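Local coordinates for endo-1,4-beta-xylanase (Bacteroides thetaiotaomicron VPI-5482, PDB 3KST), which probably hydrolyses glycosidic bonds in xylan-type plant polysaccharides as a calcium-binding glycoside hydrolase of family 43, at residues M30-K35 / V84-S89; W77-P82 / L95-E100; T244-T249 / F266-S271. One frame throughout, in Å; residues are numbered along the deposited sequence.

Contact 1: M30-K35 / V84-S89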
loop_
_atom_site.group_PDB
_atom_site.type_symbol
_atom_site.label_atom_id
_atom_site.label_comp_id
_atom_site.label_asym_id
_atom_site.label_seq_id
_atom_site.Cartn_x
_atom_site.Cartn_y
_atom_site.Cartn_z
HETATM N N MSE A 30 -0.074 -0.546 -9.778
HETATM C CA MSE A 30 1.063 -0.204 -10.627
HETATM C C MSE A 30 0.506 0.074 -12.016
HETATM O O MSE A 30 -0.258 -0.751 -12.560
HETATM C CB MSE A 30 2.074 -1.348 -10.744
HETATM C CG MSE A 30 3.203 -1.032 -11.756
HETATM SE SE MSE A 30 4.463 -2.446 -11.882
HETATM C CE MSE A 30 3.331 -3.835 -12.575
ATOM N N PHE A 31 0.895 1.217 -12.585
ATOM C CA PHE A 31 0.563 1.553 -13.974
ATOM C C PHE A 31 1.822 1.199 -14.778
ATOM O O PHE A 31 2.873 1.839 -14.599
ATOM C CB PHE A 31 0.198 3.021 -14.125
ATOM C CG PHE A 31 -0.180 3.407 -15.528
ATOM C CD1 PHE A 31 -1.248 2.775 -16.170
ATOM C CD2 PHE A 31 0.534 4.394 -16.219
ATOM C CE1 PHE A 31 -1.606 3.115 -17.475
ATOM C CE2 PHE A 31 0.179 4.757 -17.527
ATOM C CZ PHE A 31 -0.899 4.122 -18.155
ATOM N N TYR A 32 1.719 0.145 -15.580
ATOM C CA TYR A 32 2.823 -0.363 -16.401
ATOM C C TYR A 32 2.323 -0.654 -17.801
ATOM O O TYR A 32 1.269 -1.265 -17.946
ATOM C CB TYR A 32 3.415 -1.643 -15.802
ATOM C CG TYR A 32 4.672 -2.056 -16.532
ATOM C CD1 TYR A 32 5.878 -1.418 -16.259
ATOM C CD2 TYR A 32 4.649 -3.038 -17.534
ATOM C CE1 TYR A 32 7.060 -1.762 -16.939
ATOM C CE2 TYR A 32 5.827 -3.389 -18.235
ATOM C CZ TYR A 32 7.024 -2.735 -17.934
ATOM O OH TYR A 32 8.193 -3.057 -18.580
ATOM N N ASN A 33 3.090 -0.229 -18.806
ATOM C CA ASN A 33 2.779 -0.420 -20.243
ATOM C C ASN A 33 1.286 -0.238 -20.609
ATOM O O ASN A 33 0.614 -1.163 -21.116
ATOM C CB ASN A 33 3.315 -1.772 -20.726
ATOM C CG ASN A 33 3.417 -1.846 -22.242
ATOM O OD1 ASN A 33 2.613 -2.506 -22.894
ATOM N ND2 ASN A 33 4.358 -1.106 -22.807
ATOM N N ASN A 34 0.780 0.954 -20.310
ATOM C CA ASN A 34 -0.611 1.340 -20.588
ATOM C C ASN A 34 -1.662 0.410 -19.953
ATOM O O ASN A 34 -2.733 0.196 -20.513
ATOM C CB ASN A 34 -0.812 1.402 -22.112
ATOM N N LYS A 35 -1.364 -0.135 -18.770
ATOM C CA LYS A 35 -2.266 -1.114 -18.134
ATOM C C LYS A 35 -2.153 -0.999 -16.621
ATOM O O LYS A 35 -1.033 -0.917 -16.109
ATOM C CB LYS A 35 -1.856 -2.531 -18.606
ATOM C CG LYS A 35 -2.937 -3.613 -18.612
ATOM C CD LYS A 35 -4.035 -3.310 -19.633
ATOM C CE LYS A 35 -4.552 -4.563 -20.396
ATOM N NZ LYS A 35 -5.311 -5.504 -19.575
ATOM N N VAL A 84 3.956 -3.726 -5.799
ATOM C CA VAL A 84 4.755 -4.197 -6.941
ATOM C C VAL A 84 5.301 -2.991 -7.711
ATOM O O VAL A 84 4.550 -2.040 -7.989
ATOM C CB VAL A 84 3.936 -5.072 -7.888
ATOM C CG1 VAL A 84 4.714 -5.398 -9.173
ATOM C CG2 VAL A 84 3.504 -6.398 -7.195
ATOM N N TYR A 85 6.572 -3.071 -8.108
ATOM C CA TYR A 85 7.262 -2.010 -8.801
ATOM C C TYR A 85 8.165 -2.574 -9.891
ATOM O O TYR A 85 8.879 -3.558 -9.668
ATOM C CB TYR A 85 8.173 -1.204 -7.853
ATOM C CG TYR A 85 7.667 -1.004 -6.466
ATOM C CD1 TYR A 85 6.715 -0.021 -6.170
ATOM C CD2 TYR A 85 8.127 -1.818 -5.428
ATOM C CE1 TYR A 85 6.270 0.159 -4.871
ATOM C CE2 TYR A 85 7.686 -1.660 -4.165
ATOM C CZ TYR A 85 6.740 -0.680 -3.877
ATOM O OH TYR A 85 6.313 -0.539 -2.600
ATOM N N TYR A 86 8.167 -1.910 -11.048
ATOM C CA TYR A 86 9.084 -2.247 -12.120
ATOM C C TYR A 86 10.288 -1.377 -11.792
ATOM O O TYR A 86 10.164 -0.151 -11.786
ATOM C CB TYR A 86 8.544 -1.912 -13.503
ATOM C CG TYR A 86 9.594 -2.189 -14.562
ATOM C CD1 TYR A 86 9.948 -3.491 -14.901
ATOM C CD2 TYR A 86 10.254 -1.134 -15.194
ATOM C CE1 TYR A 86 10.981 -3.744 -15.875
ATOM C CE2 TYR A 86 11.258 -1.365 -16.163
ATOM C CZ TYR A 86 11.602 -2.656 -16.505
ATOM O OH TYR A 86 12.597 -2.821 -17.445
ATOM N N VAL A 87 11.405 -2.023 -11.459
ATOM C CA VAL A 87 12.636 -1.299 -11.117
ATOM C C VAL A 87 13.510 -1.177 -12.380
ATOM O O VAL A 87 14.076 -2.164 -12.878
ATOM C CB VAL A 87 13.369 -1.919 -9.912
ATOM C CG1 VAL A 87 12.497 -1.821 -8.648
ATOM C CG2 VAL A 87 13.730 -3.335 -10.173
ATOM N N GLU A 88 13.597 0.058 -12.892
ATOM C CA GLU A 88 14.341 0.396 -14.126
ATOM C C GLU A 88 15.808 -0.042 -14.076
ATOM O O GLU A 88 16.327 -0.578 -15.072
ATOM C CB GLU A 88 14.239 1.902 -14.450
ATOM C CG GLU A 88 14.388 2.221 -15.930
ATOM C CD GLU A 88 13.200 1.735 -16.768
ATOM O OE1 GLU A 88 12.035 1.931 -16.346
ATOM O OE2 GLU A 88 13.421 1.164 -17.859
ATOM N N SER A 89 16.432 0.208 -12.915
ATOM C CA SER A 89 17.803 -0.215 -12.556
ATOM C C SER A 89 18.055 -1.704 -12.792
ATOM O O SER A 89 19.099 -2.067 -13.335
ATOM C CB SER A 89 18.060 0.093 -11.059
ATOM O OG SER A 89 19.334 -0.352 -10.625
#

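Contact 2: W77-P82 / L95-E100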
loop_
_atom_site.group_PDB
_atom_site.type_symbol
_atom_site.label_atom_id
_atom_site.label_comp_id
_atom_site.label_asym_id
_atom_site.label_seq_id
_atom_site.Cartn_x
_atom_site.Cartn_y
_atom_site.Cartn_z
ATOM N N TRP A 77 1.042 -18.205 6.175
ATOM C CA TRP A 77 -0.136 -17.421 6.582
ATOM C C TRP A 77 0.199 -15.946 6.652
ATOM O O TRP A 77 1.378 -15.558 6.628
ATOM C CB TRP A 77 -0.660 -17.912 7.943
ATOM C CG TRP A 77 0.308 -17.743 9.075
ATOM C CD1 TRP A 77 1.262 -18.651 9.502
ATOM C CD2 TRP A 77 0.454 -16.590 9.917
ATOM N NE1 TRP A 77 1.959 -18.133 10.571
ATOM C CE2 TRP A 77 1.499 -16.871 10.837
ATOM C CE3 TRP A 77 -0.200 -15.342 9.996
ATOM C CZ2 TRP A 77 1.894 -15.966 11.811
ATOM C CZ3 TRP A 77 0.195 -14.435 10.984
ATOM C CH2 TRP A 77 1.241 -14.747 11.875
ATOM N N GLY A 78 -0.822 -15.099 6.757
ATOM C CA GLY A 78 -0.562 -13.672 6.854
ATOM C C GLY A 78 0.074 -12.988 5.640
ATOM O O GLY A 78 0.924 -12.108 5.806
ATOM N N PHE A 79 -0.307 -13.404 4.429
ATOM C CA PHE A 79 0.148 -12.704 3.196
ATOM C C PHE A 79 -0.652 -11.408 3.066
ATOM O O PHE A 79 -1.824 -11.424 2.637
ATOM C CB PHE A 79 0.035 -13.589 1.977
ATOM C CG PHE A 79 1.049 -14.677 1.977
ATOM C CD1 PHE A 79 2.268 -14.466 1.358
ATOM C CD2 PHE A 79 0.853 -15.836 2.739
ATOM C CE1 PHE A 79 3.247 -15.476 1.373
ATOM C CE2 PHE A 79 1.811 -16.848 2.767
ATOM C CZ PHE A 79 3.012 -16.670 2.095
ATOM N N TRP A 80 -0.039 -10.298 3.501
ATOM C CA TRP A 80 -0.671 -8.969 3.533
ATOM C C TRP A 80 0.091 -7.852 2.803
ATOM O O TRP A 80 1.326 -7.867 2.685
ATOM C CB TRP A 80 -0.809 -8.452 4.977
ATOM C CG TRP A 80 -1.404 -9.387 5.971
ATOM C CD1 TRP A 80 -2.343 -10.350 5.756
ATOM C CD2 TRP A 80 -1.117 -9.410 7.364
ATOM N NE1 TRP A 80 -2.649 -10.989 6.929
ATOM C CE2 TRP A 80 -1.912 -10.433 7.939
ATOM C CE3 TRP A 80 -0.262 -8.673 8.193
ATOM C CZ2 TRP A 80 -1.862 -10.745 9.318
ATOM C CZ3 TRP A 80 -0.205 -8.992 9.565
ATOM C CH2 TRP A 80 -1.019 -10.010 10.106
ATOM N N ALA A 81 -0.673 -6.849 2.376
ATOM C CA ALA A 81 -0.135 -5.550 1.945
ATOM C C ALA A 81 0.983 -5.591 0.888
ATOM O O ALA A 81 2.056 -4.999 1.073
ATOM C CB ALA A 81 0.303 -4.758 3.217
ATOM N N PRO A 82 0.712 -6.244 -0.260
ATOM C CA PRO A 82 1.693 -6.291 -1.329
ATOM C C PRO A 82 1.816 -4.955 -2.080
ATOM O O PRO A 82 0.851 -4.195 -2.130
ATOM C CB PRO A 82 1.116 -7.359 -2.253
ATOM C CG PRO A 82 -0.370 -7.168 -2.126
ATOM C CD PRO A 82 -0.585 -6.819 -0.693
ATOM N N LEU A 95 8.080 -7.492 -5.904
ATOM C CA LEU A 95 6.924 -7.556 -5.028
ATOM C C LEU A 95 7.420 -7.508 -3.572
ATOM O O LEU A 95 8.119 -8.415 -3.130
ATOM C CB LEU A 95 6.134 -8.857 -5.257
ATOM C CG LEU A 95 5.090 -9.309 -4.234
ATOM C CD1 LEU A 95 4.055 -8.230 -4.115
ATOM C CD2 LEU A 95 4.528 -10.705 -4.589
ATOM N N PHE A 96 7.031 -6.461 -2.846
ATOM C CA PHE A 96 7.359 -6.286 -1.437
ATOM C C PHE A 96 6.081 -6.597 -0.655
ATOM O O PHE A 96 5.011 -6.124 -1.003
ATOM C CB PHE A 96 7.857 -4.877 -1.164
ATOM C CG PHE A 96 9.285 -4.684 -1.542
ATOM C CD1 PHE A 96 9.660 -4.486 -2.874
ATOM C CD2 PHE A 96 10.279 -4.796 -0.578
ATOM C CE1 PHE A 96 11.033 -4.347 -3.199
ATOM C CE2 PHE A 96 11.613 -4.653 -0.909
ATOM C CZ PHE A 96 11.988 -4.431 -2.206
ATOM N N TYR A 97 6.196 -7.371 0.411
ATOM C CA TYR A 97 4.996 -7.853 1.111
ATOM C C TYR A 97 5.285 -8.315 2.526
ATOM O O TYR A 97 6.438 -8.345 2.936
ATOM C CB TYR A 97 4.401 -9.006 0.306
ATOM C CG TYR A 97 5.303 -10.216 0.140
ATOM C CD1 TYR A 97 6.339 -10.235 -0.819
ATOM C CD2 TYR A 97 5.125 -11.351 0.927
ATOM C CE1 TYR A 97 7.189 -11.372 -0.986
ATOM C CE2 TYR A 97 5.958 -12.521 0.762
ATOM C CZ TYR A 97 6.986 -12.510 -0.203
ATOM O OH TYR A 97 7.794 -13.622 -0.365
ATOM N N SER A 98 4.218 -8.652 3.257
ATOM C CA SER A 98 4.302 -9.207 4.579
ATOM C C SER A 98 3.857 -10.648 4.521
ATOM O O SER A 98 3.017 -11.001 3.734
ATOM C CB SER A 98 3.416 -8.429 5.531
ATOM O OG SER A 98 3.771 -7.061 5.519
ATOM N N ALA A 99 4.463 -11.490 5.337
ATOM C CA ALA A 99 4.098 -12.900 5.453
ATOM C C ALA A 99 4.480 -13.326 6.868
ATOM O O ALA A 99 5.602 -13.085 7.283
ATOM C CB ALA A 99 4.807 -13.766 4.362
ATOM N N GLU A 100 3.540 -13.907 7.624
ATOM C CA GLU A 100 3.730 -14.250 9.052
ATOM C C GLU A 100 4.309 -13.094 9.907
ATOM O O GLU A 100 5.160 -13.316 10.780
ATOM C CB GLU A 100 4.581 -15.516 9.238
ATOM C CG GLU A 100 4.156 -16.728 8.447
ATOM C CD GLU A 100 4.681 -18.059 8.976
ATOM O OE1 GLU A 100 5.396 -18.091 10.010
ATOM O OE2 GLU A 100 4.352 -19.093 8.357
HETATM O O HOH W 1 3.607 -19.926 12.265
HETATM O O HOH W 2 3.811 -5.536 3.031
#

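Contact 3: T244-T249 / F266-S271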
loop_
_atom_site.group_PDB
_atom_site.type_symbol
_atom_site.label_atom_id
_atom_site.label_comp_id
_atom_site.label_asym_id
_atom_site.label_seq_id
_atom_site.Cartn_x
_atom_site.Cartn_y
_atom_site.Cartn_z
ATOM N N THR A 244 -21.142 7.596 -0.544
ATOM C CA THR A 244 -21.337 6.145 -0.608
ATOM C C THR A 244 -21.617 5.526 0.780
ATOM O O THR A 244 -22.178 4.429 0.883
ATOM C CB THR A 244 -20.080 5.478 -1.251
ATOM O OG1 THR A 244 -19.672 6.204 -2.426
ATOM C CG2 THR A 244 -20.355 4.043 -1.628
ATOM N N GLY A 245 -21.193 6.214 1.839
ATOM C CA GLY A 245 -21.340 5.702 3.195
ATOM C C GLY A 245 -20.325 4.589 3.477
ATOM O O GLY A 245 -20.530 3.814 4.411
ATOM N N LEU A 246 -19.239 4.517 2.682
ATOM C CA LEU A 246 -18.176 3.526 2.937
ATOM C C LEU A 246 -17.475 3.954 4.220
ATOM O O LEU A 246 -17.311 5.152 4.438
ATOM C CB LEU A 246 -17.155 3.425 1.796
ATOM C CG LEU A 246 -17.741 2.859 0.487
ATOM C CD1 LEU A 246 -16.776 3.057 -0.660
ATOM C CD2 LEU A 246 -18.168 1.391 0.628
ATOM N N VAL A 247 -17.192 2.982 5.081
ATOM C CA VAL A 247 -16.479 3.205 6.371
ATOM C C VAL A 247 -15.290 2.248 6.454
ATOM O O VAL A 247 -15.159 1.352 5.613
ATOM C CB VAL A 247 -17.388 3.027 7.603
ATOM C CG1 VAL A 247 -18.575 4.043 7.550
ATOM C CG2 VAL A 247 -17.863 1.573 7.770
ATOM N N GLY A 248 -14.435 2.420 7.465
ATOM C CA GLY A 248 -13.202 1.620 7.563
ATOM C C GLY A 248 -12.267 1.852 6.369
ATOM O O GLY A 248 -11.596 0.913 5.915
ATOM N N THR A 249 -12.220 3.105 5.876
ATOM C CA THR A 249 -11.477 3.507 4.693
ATOM C C THR A 249 -9.992 3.725 4.940
ATOM O O THR A 249 -9.604 4.651 5.646
ATOM C CB THR A 249 -12.057 4.775 4.010
ATOM O OG1 THR A 249 -11.954 5.893 4.897
ATOM C CG2 THR A 249 -13.514 4.537 3.537
ATOM N N PHE A 266 -8.017 2.480 -2.256
ATOM C CA PHE A 266 -8.118 2.172 -0.827
ATOM C C PHE A 266 -9.213 1.139 -0.597
ATOM O O PHE A 266 -10.036 0.929 -1.474
ATOM C CB PHE A 266 -8.435 3.439 0.003
ATOM C CG PHE A 266 -9.749 4.093 -0.358
ATOM C CD1 PHE A 266 -9.817 4.988 -1.421
ATOM C CD2 PHE A 266 -10.922 3.774 0.328
ATOM C CE1 PHE A 266 -11.036 5.578 -1.790
ATOM C CE2 PHE A 266 -12.163 4.364 -0.008
ATOM C CZ PHE A 266 -12.214 5.281 -1.081
ATOM N N HIS A 267 -9.185 0.508 0.571
ATOM C CA HIS A 267 -10.221 -0.441 0.962
ATOM C C HIS A 267 -11.234 0.203 1.902
ATOM O O HIS A 267 -11.037 1.305 2.435
ATOM C CB HIS A 267 -9.651 -1.739 1.554
ATOM C CG HIS A 267 -9.097 -1.603 2.933
ATOM N ND1 HIS A 267 -7.787 -1.907 3.231
ATOM C CD2 HIS A 267 -9.662 -1.202 4.099
ATOM C CE1 HIS A 267 -7.573 -1.708 4.519
ATOM N NE2 HIS A 267 -8.692 -1.267 5.065
ATOM N N ALA A 268 -12.318 -0.519 2.127
ATOM C CA ALA A 268 -13.337 -0.139 3.090
ATOM C C ALA A 268 -13.979 -1.427 3.601
ATOM O O ALA A 268 -13.819 -2.485 2.986
ATOM C CB ALA A 268 -14.356 0.742 2.428
ATOM N N HIS A 269 -14.674 -1.353 4.731
ATOM C CA HIS A 269 -15.434 -2.502 5.222
ATOM C C HIS A 269 -16.469 -2.952 4.182
ATOM O O HIS A 269 -16.839 -2.168 3.272
ATOM C CB HIS A 269 -16.159 -2.199 6.538
ATOM C CG HIS A 269 -15.250 -1.950 7.695
ATOM N ND1 HIS A 269 -15.652 -1.279 8.830
ATOM C CD2 HIS A 269 -13.940 -2.249 7.879
ATOM C CE1 HIS A 269 -14.640 -1.207 9.678
ATOM N NE2 HIS A 269 -13.585 -1.786 9.124
ATOM N N TRP A 270 -16.861 -4.223 4.277
ATOM C CA TRP A 270 -17.898 -4.784 3.411
ATOM C C TRP A 270 -19.160 -3.912 3.427
ATOM O O TRP A 270 -19.736 -3.637 2.382
ATOM C CB TRP A 270 -18.215 -6.221 3.802
ATOM C CG TRP A 270 -19.354 -6.766 3.084
ATOM C CD1 TRP A 270 -20.589 -6.975 3.591
ATOM C CD2 TRP A 270 -19.430 -7.089 1.683
ATOM N NE1 TRP A 270 -21.425 -7.447 2.625
ATOM C CE2 TRP A 270 -20.745 -7.520 1.439
ATOM C CE3 TRP A 270 -18.510 -7.078 0.622
ATOM C CZ2 TRP A 270 -21.181 -7.927 0.170
ATOM C CZ3 TRP A 270 -18.939 -7.472 -0.629
ATOM C CH2 TRP A 270 -20.278 -7.911 -0.836
ATOM N N SER A 271 -19.527 -3.427 4.603
ATOM C CA SER A 271 -20.712 -2.577 4.788
ATOM C C SER A 271 -20.661 -2.035 6.208
ATOM O O SER A 271 -19.763 -2.403 6.962
ATOM C CB SER A 271 -21.967 -3.448 4.655
ATOM O OG SER A 271 -21.968 -4.415 5.688
HETATM O O HOH W 3 -17.882 0.453 4.217
HETATM O O HOH W 4 -10.558 -1.194 7.122
#

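Contact 1: M30-K35 / V84-S89
One face of the Tyr86 ring is met by the ring corner of Tyr32: Tyr32 CE1 stands 3.5 Å from Tyr86 CG, above the plane but shifted toward the rim. The rings meet at a slant, turned 51° against each other with centroids 5.0 Å apart. Tyr32 OH carries the overlap across to the far half of the partner ring, 3.9 Å from Tyr86 CE1. At the edge of the same ring, in its plane, lies a carboxylate oxygen of its own segment, Glu88 OE1, 3.4 Å from Tyr86 CE2. Phe93 on the next strand touches both tyrosines, edge-to-face with Tyr32 and at a slant with Tyr86, which makes a three-ring cluster.

Strands 27-32 and 80-87 belong to different sheets of the five-bladed beta-propeller that characterises family 43. They run in roughly the same direction, 37° apart, with their short axes 7.7 Å from each other at closest. That spacing is bridged by side chains, so the two blades meet here through packing and not through a shared sheet. Deeper in, Met30, present as selenomethionine, reaches over with an extended chain (chi1 174°) until the selenium lies against the backbone of the opposite strand, 3.8 Å from Tyr86 N. The chain then bends at its last torsion, which turns the methyl CE to within 4.0 Å of Val84 CG1. The CB of Met30 lies 3.8 Å from Val84 O. Tyr39 and Phe115 press on Val84, closing a buried apolar layer, while the tyrosines are partly exposed. Tyr85 points from the other side of its strand, and its hydroxyl hydrogen-bonds Glu83, a calcium ligand, and the backbone N of Leu133.

Contact 2: W77-P82 / L95-E100
Glu100 lies across one face of the Trp77 indole, the two side chains crossing at about a right angle. Its CB sits 3.7 Å from Trp77 CE2, near the fusion of the two rings. CG, placed beside the backbone N by a chi1 of -51°, is a CH-pi donor 3.5 Å from the centroid of the five-membered ring. CD follows at 3.2 Å from Trp77 NE1, with the carboxylate only 20° from the indole plane. At the tip OE2 accepts from Thr76 N, while OE1 takes a weak bond from a water that itself accepts from Trp77 NE1 at 3.0 Å. Behind this pair, Glu100 N donates to Trp77 O (2.9 Å).

Strands 80-87 and 92-99 form a beta hairpin, in which Trp80 and Ser98 are an antiparallel hydrogen-bonded pair: Trp80 N to Ser98 O and Ser98 N to Trp80 O, both 3.1 Å. Next to this pair Ala99 CB makes a CH-pi contact over one face of the Phe79 ring, 4.1 Å from its centroid. A water joins Ala81 O (2.7 Å) to Ser98 OG, which also bonds Asp130 N. The chemistry implies that the Glu100 side chain lies on the face of the indole and its carboxylate reaches the N-H only by way of water, because the N-H lies in the ring plane.

Contact 3: T244-T249 / F266-S271
Phe266 and Thr249 run alongside each other, the threonine methyl CG2 approaching Phe266 CE2 to 3.8 Å. Next along the strand, His267 offers a ring edge: CD2 lies 3.4 Å from Gly248 O, near the ring plane. A chi1 of 73° sets this imidazole between its own backbone N and carbonyl carbon, and a water links its NE2 (2.8 Å) to Gly248 O (2.6 Å). Its ND1 is held by the backbone N of Asp26, the predicted proton acceptor, and Tyr215 lies nearly parallel to the ring. His267 O meanwhile accepts a CA-H...O contact from Thr249, CA to O 3.2 Å.

The methyl of Ala268 packs on the loop, CB standing 3.3 Å from Val247 O and also touching Leu246 CB. The same carbonyl accepts the direct backbone bond of the contact, His269 N to Val247 O at 2.9 Å, moderately bent, at 155°. A second water bridges Val247 N and His269 O alongside it. The His269 ring then spreads its face beneath the glycine: Gly248 CA sits over the ring centre, 3.8 Å from the centroid and 9° off the normal. A CB on Gly248 would run into His269 NE2, which is already hydrogen-bonded to Tyr210 O. Replacing His269 with an alanine would probably leave Tyr210 O without this donor and open a gap beside Gly248.

Strand 262-268 pairs antiparallel with 250-256, which directly follows the loop, and the bond at His269 carries this pairing past the strand end. The arrangement is that of a hairpin in a propeller blade, its strand 262-268 bringing His267 beside Asp26 at the probable catalytic centre.

In the fold
Contacts 1 and 2 share strand 80-87 and touch directly, Val84 CG2 lying 3.6 Å from Leu95 CD1, although their centres are 19 Å apart. Contact 2 builds the hairpin within one blade, whereas contact 1 sets that blade against the preceding one. Contact 3 stands apart, its centre 28 Å from that of contact 1 and 22 Å from that of contact 2, without touching either. All three nevertheless lie around the calcium site of Glu83 and His251 at differing distances: the side chain of Ala81 is about 5 Å from the ion, that of Tyr85 about 7 Å and that of His267 about 9 Å. Contact 2 also adjoins Asp130, predicted to tune the proton donor, and contact 3 adjoins Asp26.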